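Local coordinates for quinone oxidoreductase 1 (Escherichia coli, PDB 1QOR), which catalyses the NADPH-dependent one-electron reduction of quinones to semiquinones, working as a homodimer of the zinc-containing alcohol dehydrogenase family, at residues I5-H10 and P55-G60; K77-G82 and I101-A106; V86-A91 and S121-L126; Q299-L304 and S322-P327. All coordinates share one frame; numbering follows the deposited sequence.

Contact 1: residues I5-H10 and P55-G60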
loop_
_atom_site.group_PDB
_atom_site.type_symbol
_atom_site.label_atom_id
_atom_site.label_comp_id
_atom_site.label_asym_id
_atom_site.label_seq_id
_atom_site.Cartn_x
_atom_site.Cartn_y
_atom_site.Cartn_z
ATOM N N ILE A 5 4.939 34.355 14.346
ATOM C CA ILE A 5 4.275 33.617 15.403
ATOM C C ILE A 5 5.252 32.525 15.784
ATOM O O ILE A 5 5.964 31.983 14.924
ATOM C CB ILE A 5 2.965 32.939 14.919
ATOM C CG1 ILE A 5 1.904 33.989 14.584
ATOM C CG2 ILE A 5 2.445 31.982 15.966
ATOM C CD1 ILE A 5 1.494 34.860 15.759
ATOM N N GLU A 6 5.333 32.226 17.070
ATOM C CA GLU A 6 6.200 31.145 17.487
ATOM C C GLU A 6 5.690 30.475 18.729
ATOM O O GLU A 6 4.766 30.971 19.372
ATOM C CB GLU A 6 7.649 31.600 17.624
ATOM C CG GLU A 6 7.915 32.558 18.727
ATOM C CD GLU A 6 9.405 32.824 18.869
ATOM O OE1 GLU A 6 10.043 33.190 17.837
ATOM O OE2 GLU A 6 9.916 32.658 20.006
ATOM N N PHE A 7 6.156 29.254 18.944
ATOM C CA PHE A 7 5.756 28.497 20.122
ATOM C C PHE A 7 7.037 27.898 20.742
ATOM O O PHE A 7 7.993 27.580 20.039
ATOM C CB PHE A 7 4.640 27.455 19.802
ATOM C CG PHE A 7 5.061 26.350 18.870
ATOM C CD1 PHE A 7 5.121 26.557 17.488
ATOM C CD2 PHE A 7 5.401 25.089 19.374
ATOM C CE1 PHE A 7 5.516 25.513 16.615
ATOM C CE2 PHE A 7 5.796 24.045 18.529
ATOM C CZ PHE A 7 5.854 24.262 17.141
ATOM N N HIS A 8 7.073 27.898 22.069
ATOM C CA HIS A 8 8.204 27.437 22.872
ATOM C C HIS A 8 7.946 26.062 23.488
ATOM O O HIS A 8 8.855 25.472 24.089
ATOM C CB HIS A 8 8.481 28.458 24.007
ATOM C CG HIS A 8 8.981 29.793 23.526
ATOM N ND1 HIS A 8 9.997 30.482 24.159
ATOM C CD2 HIS A 8 8.609 30.565 22.472
ATOM C CE1 HIS A 8 10.227 31.619 23.520
ATOM N NE2 HIS A 8 9.398 31.693 22.493
ATOM N N LYS A 9 6.720 25.563 23.346
ATOM C CA LYS A 9 6.350 24.269 23.905
ATOM C C LYS A 9 5.162 23.736 23.131
ATOM O O LYS A 9 4.401 24.525 22.560
ATOM C CB LYS A 9 5.926 24.418 25.372
ATOM C CG LYS A 9 4.829 25.461 25.572
ATOM C CD LYS A 9 4.341 25.554 26.995
ATOM C CE LYS A 9 3.839 24.197 27.450
ATOM N NZ LYS A 9 2.910 24.278 28.653
ATOM N N HIS A 10 4.982 22.423 23.129
ATOM C CA HIS A 10 3.845 21.840 22.456
ATOM C C HIS A 10 2.560 21.945 23.247
ATOM O O HIS A 10 2.570 21.929 24.476
ATOM C CB HIS A 10 4.125 20.406 22.088
ATOM C CG HIS A 10 5.029 20.295 20.916
ATOM N ND1 HIS A 10 6.204 19.581 20.945
ATOM C CD2 HIS A 10 4.994 20.915 19.715
ATOM C CE1 HIS A 10 6.864 19.775 19.816
ATOM N NE2 HIS A 10 6.150 20.580 19.051
ATOM N N PRO A 55 12.207 20.823 14.119
ATOM C CA PRO A 55 13.656 20.608 14.247
ATOM C C PRO A 55 14.077 20.997 15.679
ATOM O O PRO A 55 14.886 20.303 16.307
ATOM C CB PRO A 55 14.221 21.557 13.201
ATOM C CG PRO A 55 13.176 21.482 12.106
ATOM C CD PRO A 55 11.890 21.585 12.893
ATOM N N SER A 56 13.475 22.064 16.210
ATOM C CA SER A 56 13.754 22.491 17.566
ATOM C C SER A 56 12.762 23.552 18.065
ATOM O O SER A 56 12.033 24.176 17.274
ATOM C CB SER A 56 15.171 23.044 17.643
ATOM O OG SER A 56 15.268 24.178 16.802
ATOM N N LEU A 57 12.771 23.767 19.379
ATOM C CA LEU A 57 11.926 24.743 20.036
ATOM C C LEU A 57 12.851 25.822 20.619
ATOM O O LEU A 57 13.947 25.511 21.066
ATOM C CB LEU A 57 11.102 24.062 21.137
ATOM C CG LEU A 57 10.054 23.029 20.679
ATOM C CD1 LEU A 57 9.380 22.295 21.841
ATOM C CD2 LEU A 57 9.012 23.736 19.868
ATOM N N PRO A 58 12.440 27.106 20.593
ATOM C CA PRO A 58 11.168 27.615 20.055
ATOM C C PRO A 58 11.120 27.390 18.560
ATOM O O PRO A 58 12.152 27.116 17.927
ATOM C CB PRO A 58 11.222 29.115 20.373
ATOM C CG PRO A 58 12.137 29.195 21.558
ATOM C CD PRO A 58 13.223 28.209 21.167
ATOM N N SER A 59 9.932 27.519 17.991
ATOM C CA SER A 59 9.795 27.315 16.560
ATOM C C SER A 59 8.734 28.195 15.971
ATOM O O SER A 59 7.799 28.627 16.676
ATOM C CB SER A 59 9.439 25.855 16.288
ATOM O OG SER A 59 9.313 25.603 14.903
ATOM N N GLY A 60 8.937 28.538 14.700
ATOM C CA GLY A 60 7.936 29.282 13.956
ATOM C C GLY A 60 6.961 28.211 13.407
ATOM O O GLY A 60 7.113 27.007 13.699
#

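Contact 2: residues K77-G82 and I101-A106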
loop_
_atom_site.group_PDB
_atom_site.type_symbol
_atom_site.label_atom_id
_atom_site.label_comp_id
_atom_site.label_asym_id
_atom_site.label_seq_id
_atom_site.Cartn_x
_atom_site.Cartn_y
_atom_site.Cartn_z
ATOM N N LYS A 77 18.935 33.387 -9.651
ATOM C CA LYS A 77 18.853 33.954 -10.993
ATOM C C LYS A 77 17.444 34.025 -11.585
ATOM O O LYS A 77 17.120 34.975 -12.301
ATOM C CB LYS A 77 19.749 33.149 -11.937
ATOM N N HIS A 78 16.613 33.026 -11.282
ATOM C CA HIS A 78 15.257 32.981 -11.825
ATOM C C HIS A 78 14.212 33.905 -11.205
ATOM O O HIS A 78 13.091 33.970 -11.713
ATOM C CB HIS A 78 14.721 31.542 -11.852
ATOM C CG HIS A 78 14.370 30.987 -10.503
ATOM N ND1 HIS A 78 15.319 30.645 -9.558
ATOM C CD2 HIS A 78 13.173 30.667 -9.957
ATOM C CE1 HIS A 78 14.721 30.137 -8.497
ATOM N NE2 HIS A 78 13.418 30.137 -8.711
ATOM N N ILE A 79 14.545 34.599 -10.117
ATOM C CA ILE A 79 13.579 35.496 -9.462
ATOM C C ILE A 79 14.241 36.825 -9.118
ATOM O O ILE A 79 15.439 36.861 -8.824
ATOM C CB ILE A 79 12.987 34.853 -8.149
ATOM C CG1 ILE A 79 12.234 33.558 -8.495
ATOM C CG2 ILE A 79 12.076 35.844 -7.421
ATOM C CD1 ILE A 79 11.732 32.802 -7.325
ATOM N N LYS A 80 13.472 37.909 -9.150
ATOM C CA LYS A 80 14.022 39.208 -8.833
ATOM C C LYS A 80 13.138 40.010 -7.898
ATOM O O LYS A 80 11.964 39.706 -7.738
ATOM C CB LYS A 80 14.284 39.988 -10.110
ATOM C CG LYS A 80 13.074 40.263 -10.957
ATOM C CD LYS A 80 13.509 40.706 -12.348
ATOM C CE LYS A 80 14.261 39.573 -13.124
ATOM N NZ LYS A 80 15.651 39.221 -12.654
ATOM N N ALA A 81 13.702 41.039 -7.277
ATOM C CA ALA A 81 12.947 41.867 -6.350
ATOM C C ALA A 81 11.762 42.430 -7.079
ATOM O O ALA A 81 11.855 42.765 -8.256
ATOM C CB ALA A 81 13.801 42.973 -5.818
ATOM N N GLY A 82 10.640 42.527 -6.385
ATOM C CA GLY A 82 9.438 43.028 -7.011
ATOM C C GLY A 82 8.496 41.944 -7.513
ATOM O O GLY A 82 7.296 42.201 -7.567
ATOM N N ILE A 101 13.065 32.137 1.879
ATOM C CA ILE A 101 12.708 30.854 1.313
ATOM C C ILE A 101 13.690 30.444 0.219
ATOM O O ILE A 101 14.160 31.290 -0.545
ATOM C CB ILE A 101 11.248 30.932 0.629
ATOM C CG1 ILE A 101 10.189 31.375 1.620
ATOM C CG2 ILE A 101 10.835 29.582 0.025
ATOM C CD1 ILE A 101 9.871 32.836 1.503
ATOM N N ILE A 102 13.980 29.145 0.138
ATOM C CA ILE A 102 14.841 28.617 -0.919
ATOM C C ILE A 102 14.059 28.939 -2.194
ATOM O O ILE A 102 12.904 28.545 -2.334
ATOM C CB ILE A 102 15.049 27.065 -0.807
ATOM C CG1 ILE A 102 16.169 26.734 0.181
ATOM C CG2 ILE A 102 15.453 26.468 -2.139
ATOM C CD1 ILE A 102 15.978 27.321 1.568
ATOM N N ALA A 103 14.707 29.656 -3.102
ATOM C CA ALA A 103 14.122 30.091 -4.350
ATOM C C ALA A 103 13.561 29.009 -5.284
ATOM O O ALA A 103 12.717 29.314 -6.129
ATOM C CB ALA A 103 15.098 30.998 -5.086
ATOM N N ASP A 104 14.042 27.775 -5.202
ATOM C CA ASP A 104 13.511 26.717 -6.071
ATOM C C ASP A 104 12.142 26.278 -5.653
ATOM O O ASP A 104 11.487 25.559 -6.384
ATOM C CB ASP A 104 14.359 25.465 -6.017
ATOM C CG ASP A 104 15.619 25.596 -6.770
ATOM O OD1 ASP A 104 15.726 26.498 -7.633
ATOM O OD2 ASP A 104 16.514 24.781 -6.485
ATOM N N LYS A 105 11.790 26.598 -4.418
ATOM C CA LYS A 105 10.519 26.240 -3.846
ATOM C C LYS A 105 9.432 27.286 -4.111
ATOM O O LYS A 105 8.296 27.085 -3.702
ATOM C CB LYS A 105 10.667 26.081 -2.327
ATOM C CG LYS A 105 11.742 25.113 -1.860
ATOM C CD LYS A 105 11.425 23.697 -2.246
ATOM N N ALA A 106 9.761 28.406 -4.745
ATOM C CA ALA A 106 8.755 29.440 -4.987
ATOM C C ALA A 106 8.337 29.539 -6.443
ATOM O O ALA A 106 9.142 29.344 -7.336
ATOM C CB ALA A 106 9.251 30.790 -4.505
#

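Contact 3: residues V86-A91 and S121-L126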
loop_
_atom_site.group_PDB
_atom_site.type_symbol
_atom_site.label_atom_id
_atom_site.label_comp_id
_atom_site.label_asym_id
_atom_site.label_seq_id
_atom_site.Cartn_x
_atom_site.Cartn_y
_atom_site.Cartn_z
ATOM N N VAL A 86 4.401 32.702 -4.705
ATOM C CA VAL A 86 3.714 31.892 -3.710
ATOM C C VAL A 86 4.670 30.737 -3.408
ATOM O O VAL A 86 5.411 30.262 -4.286
ATOM C CB VAL A 86 2.464 31.059 -4.209
ATOM C CG1 VAL A 86 1.279 31.229 -3.280
ATOM C CG2 VAL A 86 2.203 31.145 -5.683
ATOM N N TYR A 87 4.529 30.173 -2.227
ATOM C CA TYR A 87 5.321 29.009 -1.883
ATOM C C TYR A 87 4.513 28.154 -0.910
ATOM O O TYR A 87 3.684 28.682 -0.145
ATOM C CB TYR A 87 6.684 29.404 -1.302
ATOM C CG TYR A 87 6.621 30.383 -0.180
ATOM C CD1 TYR A 87 6.505 29.962 1.141
ATOM C CD2 TYR A 87 6.681 31.752 -0.445
ATOM C CE1 TYR A 87 6.453 30.896 2.176
ATOM C CE2 TYR A 87 6.632 32.684 0.567
ATOM C CZ TYR A 87 6.520 32.262 1.880
ATOM O OH TYR A 87 6.476 33.249 2.872
ATOM N N ALA A 88 4.719 26.836 -0.988
ATOM C CA ALA A 88 4.024 25.863 -0.131
ATOM C C ALA A 88 4.980 25.066 0.769
ATOM O O ALA A 88 4.555 24.435 1.761
ATOM C CB ALA A 88 3.258 24.882 -1.007
ATOM N N GLN A 89 6.265 25.077 0.413
ATOM C CA GLN A 89 7.251 24.258 1.126
ATOM C C GLN A 89 8.451 25.030 1.659
ATOM O O GLN A 89 9.573 24.694 1.338
ATOM C CB GLN A 89 7.763 23.176 0.157
ATOM C CG GLN A 89 6.681 22.287 -0.419
ATOM C CD GLN A 89 7.062 21.718 -1.781
ATOM O OE1 GLN A 89 7.189 22.462 -2.788
ATOM N NE2 GLN A 89 7.268 20.395 -1.825
ATOM N N SER A 90 8.243 26.078 2.433
ATOM C CA SER A 90 9.382 26.811 2.919
ATOM C C SER A 90 9.770 26.164 4.237
ATOM O O SER A 90 9.040 25.322 4.757
ATOM C CB SER A 90 8.969 28.250 3.190
ATOM O OG SER A 90 8.131 28.296 4.341
ATOM N N ALA A 91 10.915 26.561 4.791
ATOM C CA ALA A 91 11.289 26.093 6.106
ATOM C C ALA A 91 10.140 26.603 6.999
ATOM O O ALA A 91 9.469 27.560 6.639
ATOM C CB ALA A 91 12.569 26.780 6.515
ATOM N N SER A 121 -4.914 28.333 -1.831
ATOM C CA SER A 121 -4.952 27.139 -2.635
ATOM C C SER A 121 -3.674 26.536 -3.132
ATOM O O SER A 121 -3.737 25.513 -3.829
ATOM C CB SER A 121 -5.748 27.513 -3.885
ATOM O OG SER A 121 -5.009 28.512 -4.600
ATOM N N PHE A 122 -2.529 27.151 -2.861
ATOM C CA PHE A 122 -1.282 26.590 -3.397
ATOM C C PHE A 122 -0.876 25.201 -2.823
ATOM O O PHE A 122 -0.753 24.226 -3.562
ATOM C CB PHE A 122 -0.137 27.615 -3.318
ATOM C CG PHE A 122 1.017 27.303 -4.250
ATOM C CD1 PHE A 122 0.808 27.197 -5.628
ATOM C CD2 PHE A 122 2.300 27.085 -3.746
ATOM C CE1 PHE A 122 1.865 26.875 -6.491
ATOM C CE2 PHE A 122 3.361 26.764 -4.601
ATOM C CZ PHE A 122 3.143 26.661 -5.971
ATOM N N LEU A 123 -0.694 25.106 -1.510
ATOM C CA LEU A 123 -0.340 23.830 -0.889
ATOM C C LEU A 123 -1.465 22.804 -1.116
ATOM O O LEU A 123 -1.220 21.695 -1.541
ATOM C CB LEU A 123 -0.110 24.012 0.628
ATOM C CG LEU A 123 0.578 22.844 1.361
ATOM C CD1 LEU A 123 1.363 23.333 2.607
ATOM C CD2 LEU A 123 -0.464 21.829 1.769
ATOM N N LYS A 124 -2.709 23.191 -0.835
ATOM C CA LYS A 124 -3.829 22.283 -1.004
ATOM C C LYS A 124 -4.069 21.886 -2.489
ATOM O O LYS A 124 -4.414 20.720 -2.786
ATOM C CB LYS A 124 -5.073 22.917 -0.394
ATOM C CG LYS A 124 -5.003 23.143 1.116
ATOM C CD LYS A 124 -6.110 24.140 1.568
ATOM C CE LYS A 124 -5.835 24.790 2.947
ATOM N NZ LYS A 124 -4.637 25.753 3.031
ATOM N N GLY A 125 -3.835 22.807 -3.426
ATOM C CA GLY A 125 -4.061 22.490 -4.836
ATOM C C GLY A 125 -2.998 21.551 -5.379
ATOM O O GLY A 125 -3.271 20.677 -6.230
ATOM N N LEU A 126 -1.753 21.753 -4.940
ATOM C CA LEU A 126 -0.651 20.865 -5.359
ATOM C C LEU A 126 -0.957 19.457 -4.809
ATOM O O LEU A 126 -0.654 18.422 -5.453
ATOM C CB LEU A 126 0.671 21.391 -4.795
ATOM C CG LEU A 126 1.181 22.731 -5.371
ATOM C CD1 LEU A 126 2.471 23.060 -4.683
ATOM C CD2 LEU A 126 1.471 22.645 -6.862
#

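Contact 4: residues Q299-L304 and S322-P327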
loop_
_atom_site.group_PDB
_atom_site.type_symbol
_atom_site.label_atom_id
_atom_site.label_comp_id
_atom_site.label_asym_id
_atom_site.label_seq_id
_atom_site.Cartn_x
_atom_site.Cartn_y
_atom_site.Cartn_z
ATOM N N GLN A 299 -15.058 35.654 7.170
ATOM C CA GLN A 299 -14.970 35.211 8.548
ATOM C C GLN A 299 -13.804 34.268 8.749
ATOM O O GLN A 299 -13.418 33.972 9.887
ATOM C CB GLN A 299 -16.270 34.516 8.978
ATOM N N GLN A 300 -13.254 33.767 7.654
ATOM C CA GLN A 300 -12.131 32.844 7.744
ATOM C C GLN A 300 -10.796 33.507 7.433
ATOM O O GLN A 300 -9.834 32.838 7.049
ATOM C CB GLN A 300 -12.391 31.582 6.901
ATOM C CG GLN A 300 -13.406 30.678 7.593
ATOM C CD GLN A 300 -13.662 29.334 6.928
ATOM O OE1 GLN A 300 -14.647 28.678 7.252
ATOM N NE2 GLN A 300 -12.756 28.877 6.062
ATOM N N LYS A 301 -10.763 34.833 7.525
ATOM C CA LYS A 301 -9.514 35.596 7.328
ATOM C C LYS A 301 -9.252 36.152 8.708
ATOM O O LYS A 301 -10.154 36.693 9.335
ATOM C CB LYS A 301 -9.659 36.746 6.349
ATOM C CG LYS A 301 -9.798 36.324 4.922
ATOM C CD LYS A 301 -9.996 37.532 4.031
ATOM C CE LYS A 301 -10.551 37.088 2.691
ATOM N NZ LYS A 301 -10.822 38.241 1.802
ATOM N N TYR A 302 -8.044 35.952 9.209
ATOM C CA TYR A 302 -7.703 36.394 10.546
ATOM C C TYR A 302 -6.420 37.195 10.523
ATOM O O TYR A 302 -5.551 36.977 9.665
ATOM C CB TYR A 302 -7.469 35.188 11.444
ATOM C CG TYR A 302 -8.537 34.141 11.376
ATOM C CD1 TYR A 302 -8.497 33.145 10.414
ATOM C CD2 TYR A 302 -9.558 34.105 12.313
ATOM C CE1 TYR A 302 -9.452 32.122 10.394
ATOM C CE2 TYR A 302 -10.517 33.092 12.300
ATOM C CZ TYR A 302 -10.452 32.110 11.344
ATOM O OH TYR A 302 -11.373 31.094 11.365
ATOM N N PRO A 303 -6.322 38.211 11.403
ATOM C CA PRO A 303 -5.076 39.005 11.435
ATOM C C PRO A 303 -3.948 37.985 11.828
ATOM O O PRO A 303 -4.221 37.030 12.562
ATOM C CB PRO A 303 -5.325 39.961 12.620
ATOM C CG PRO A 303 -6.837 39.999 12.775
ATOM C CD PRO A 303 -7.291 38.630 12.443
ATOM N N LEU A 304 -2.716 38.157 11.360
ATOM C CA LEU A 304 -1.632 37.238 11.758
ATOM C C LEU A 304 -1.551 37.000 13.277
ATOM O O LEU A 304 -1.397 35.861 13.739
ATOM C CB LEU A 304 -0.272 37.765 11.286
ATOM C CG LEU A 304 0.999 37.085 11.835
ATOM C CD1 LEU A 304 0.942 35.598 11.630
ATOM C CD2 LEU A 304 2.203 37.602 11.096
ATOM N N SER A 322 -10.825 27.025 2.583
ATOM C CA SER A 322 -9.628 27.589 3.154
ATOM C C SER A 322 -9.773 28.805 4.090
ATOM O O SER A 322 -10.791 29.527 4.084
ATOM C CB SER A 322 -8.709 27.938 2.018
ATOM O OG SER A 322 -8.435 26.796 1.228
ATOM N N SER A 323 -8.761 28.962 4.955
ATOM C CA SER A 323 -8.629 30.060 5.908
ATOM C C SER A 323 -7.330 30.771 5.556
ATOM O O SER A 323 -6.443 30.219 4.852
ATOM C CB SER A 323 -8.535 29.556 7.354
ATOM O OG SER A 323 -9.761 29.009 7.832
ATOM N N LEU A 324 -7.199 31.993 6.042
ATOM C CA LEU A 324 -5.998 32.747 5.768
ATOM C C LEU A 324 -5.614 33.591 6.954
ATOM O O LEU A 324 -6.459 33.900 7.799
ATOM C CB LEU A 324 -6.224 33.707 4.602
ATOM C CG LEU A 324 -6.362 33.197 3.181
ATOM C CD1 LEU A 324 -6.810 34.363 2.314
ATOM C CD2 LEU A 324 -5.038 32.634 2.675
ATOM N N LEU A 325 -4.323 33.892 7.029
ATOM C CA LEU A 325 -3.785 34.808 8.026
ATOM C C LEU A 325 -3.292 36.002 7.198
ATOM O O LEU A 325 -2.608 35.845 6.168
ATOM C CB LEU A 325 -2.607 34.211 8.815
ATOM C CG LEU A 325 -2.877 33.134 9.867
ATOM C CD1 LEU A 325 -1.503 32.721 10.504
ATOM C CD2 LEU A 325 -3.879 33.622 10.937
ATOM N N ILE A 326 -3.689 37.193 7.620
ATOM C CA ILE A 326 -3.292 38.408 6.914
ATOM C C ILE A 326 -2.317 39.182 7.787
ATOM O O ILE A 326 -2.640 39.502 8.936
ATOM C CB ILE A 326 -4.526 39.320 6.590
ATOM C CG1 ILE A 326 -5.657 38.476 5.988
ATOM C CG2 ILE A 326 -4.117 40.422 5.621
ATOM C CD1 ILE A 326 -5.279 37.767 4.696
ATOM N N PRO A 327 -1.074 39.361 7.300
ATOM C CA PRO A 327 0.046 40.068 7.931
ATOM C C PRO A 327 -0.300 41.547 8.081
ATOM O O PRO A 327 0.166 42.155 9.069
ATOM C CB PRO A 327 1.168 39.924 6.901
ATOM C CG PRO A 327 0.832 38.704 6.174
ATOM C CD PRO A 327 -0.657 38.798 6.006
ATOM O OXT PRO A 327 -1.004 42.089 7.187
HETATM O O HOH W 1 -9.827 28.764 10.679
#

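Contact 1: residues I5-H10 and P55-G60
The imidazole of H8 carries P58 on one face. P58 CG stands over the ring centre, 3.6 Å from the H8 centroid and 8° off the ring normal, a CH-pi contact. A cis peptide bond precedes P58. The F7 ring has H10 NE2 in its plane, at the edge. It meets L57 and S59 obliquely, with L57 CD2 3.5 Å from F7 CE2 and S59 CB 4.0 Å from F7 CE1. F7 CG sits between its backbone N and carbonyl carbon (chi1 65°), which turns the ring back toward S59 and L57. H8 NE2 also donates to E6 OE2 at 2.7 Å, on the anti lone pair of that oxygen. The oxygen is tilted 30° from the imidazole plane; the bent bond probably helps fix the ring. The E6 carboxylate has a second partner in R4. Between these side chains the backbones form a single antiparallel bridge, a hydrogen-bonded pair. F7 N gives to S59 O at 2.9 Å, and S59 N gives to F7 O at 2.8 Å. The bridge ties the chain of strand 3-6 to the loop after helix 42-49. With an alanine in place of F7, L57 CD2 and S59 CB would probably lose their apolar partner.

Contact 2: residues K77-G82 and I101-A106
Two loops of the GroES-like domain meet here. One joins strands 65-72 and 84-87; the other is the turn that follows strand 98-102. The turn is closed by a backbone bond from K105 N to I102 O, 3.1 Å long. The loop reaches it with two neighbouring side chains, H78 and I79. H78 NE2 donates to A103 O at 2.8 Å. The oxygen lies close to the plane of the imidazole, at its edge. NE2 stands 58° out of the carbonyl plane of A103, not on a lone pair. The N-H...O angle is 134°, so the bond is bent. H78 CG lies between its own backbone N and carbonyl carbon (chi1 73°), which swings the ring across to the turn. H78 CE1 then rests 3.5 Å from A103 CB. One face of the ring is covered by I79 CG1 of its own loop. Beyond that, I79 runs on to CD1, which passes A103 O at 3.8 Å. I79 CD1 also lies 4.4 Å from A103 CB and 4.3 Å from A106 CB. These apolar contacts are loose. A103 and A106 also pack on I31 of strand 30-35, which backs the turn. D104 OD1 comes within 4.4 Å of H78 NE2 without a direct bond. D104 and the nearby R273 would probably pull the protonation of H78 in opposite directions, while the bond to A103 O needs only a hydrogen on NE2.

Contact 3: residues V86-A91 and S121-L126
F122 reaches across from helix 115-135 to the end of strand 84-87 and the loop after it. Its CB lies 3.9 Å from V86 CG1. CG is anti to the backbone N (chi1 -160°), and this carries the ring alongside the strand backbone. V86 CB stands over one face, 4.2 Å from the F122 centroid, as a CH-pi contact. L126 CD1, one helical turn on, covers the opposite face. F122 CD1 meets V86 CG2. F122 CD2 touches A88 CB at 3.6 Å, and A88 N lies in the ring plane at the edge. F122 CE2 runs on beside A88 N and Y87 CA. The methyl of A88 thus points into the helix surface, where it also meets L123 CB at 3.8 Å and L126 CD1 at 4.2 Å. Losing the ring to an alanine would probably leave V86 and L126 with a gap between them. L276 and S280 of helix 273-288 also touch the ring. Every side chain that meets across this seam is apolar and buried, so dispersion and the exclusion of water are likely to hold the end of strand 84-87 against helix 115-135, whose L123 faces the cofactor.

Contact 4: residues Q299-L304 and S322-P327
Q300 and L324 begin the polar pairing, with L324 N giving to Q300 O at 2.9 Å. Y302 then bonds on both sides of its backbone: its N gives to L324 O at 3.0 Å, and its O accepts from I326 N at 2.8 Å. L304 N closes the run on I326 O, also at 2.8 Å. The Q300 side chain adds a fifth bond, from NE2 to S322 O at 2.9 Å. Q300 CG lies anti to the carbonyl carbon (chi1 -75°) and the chain runs extended from there, which brings NE2 to S322 O. That donor stands 64° out of the carbonyl plane, well off a lone pair. Q300 NE2 also bonds to Q320 O, so the amide grips the chain just ahead of the strand twice. A water joins Y302 OH to S323 OG. Strands 301-303 and 324-326 run parallel, their axes 36° apart; helix 307-315 links them as a beta-alpha-beta unit, and strand 324-326 pairs on with strand 37-39. Y302 and L325 share the face covered by that helix. Y302 CB lies 3.9 Å from L325 CD2, and the Y302 ring turns its edge to L324 O and S323 OG. The L325 and L304 side chains cross, with L325 CD1 3.9 Å from L304 CD1. K301 and L324 share the other face, beside helix 115-135, and K301 NZ forms salt bridges with E116 and E298.

Overall arrangement
Contacts 2, 3 and 4 all reach the same mixed sheet. Contacts 2 and 3 have centres 14 Å apart and alternate along the chain; I101 CD1 of the one packs on Y87 CE2 of the other at 3.4 Å. Contact 4 joins contact 3 where K124 CD meets S322 OG at 3.5 Å. It joins contact 1 where L304 CD1 meets I5 CG1, also at 3.5 Å. Contact 3 is nearest the cofactor: the L123 side chain is about 4 Å from bound NADPH, which also touches K124. In contact 4 the S322 side chain is about 6 Å from it. Contact 2 lies away from the annotated sites, about 12 Å from contacts 1 and 4 by nearest atoms.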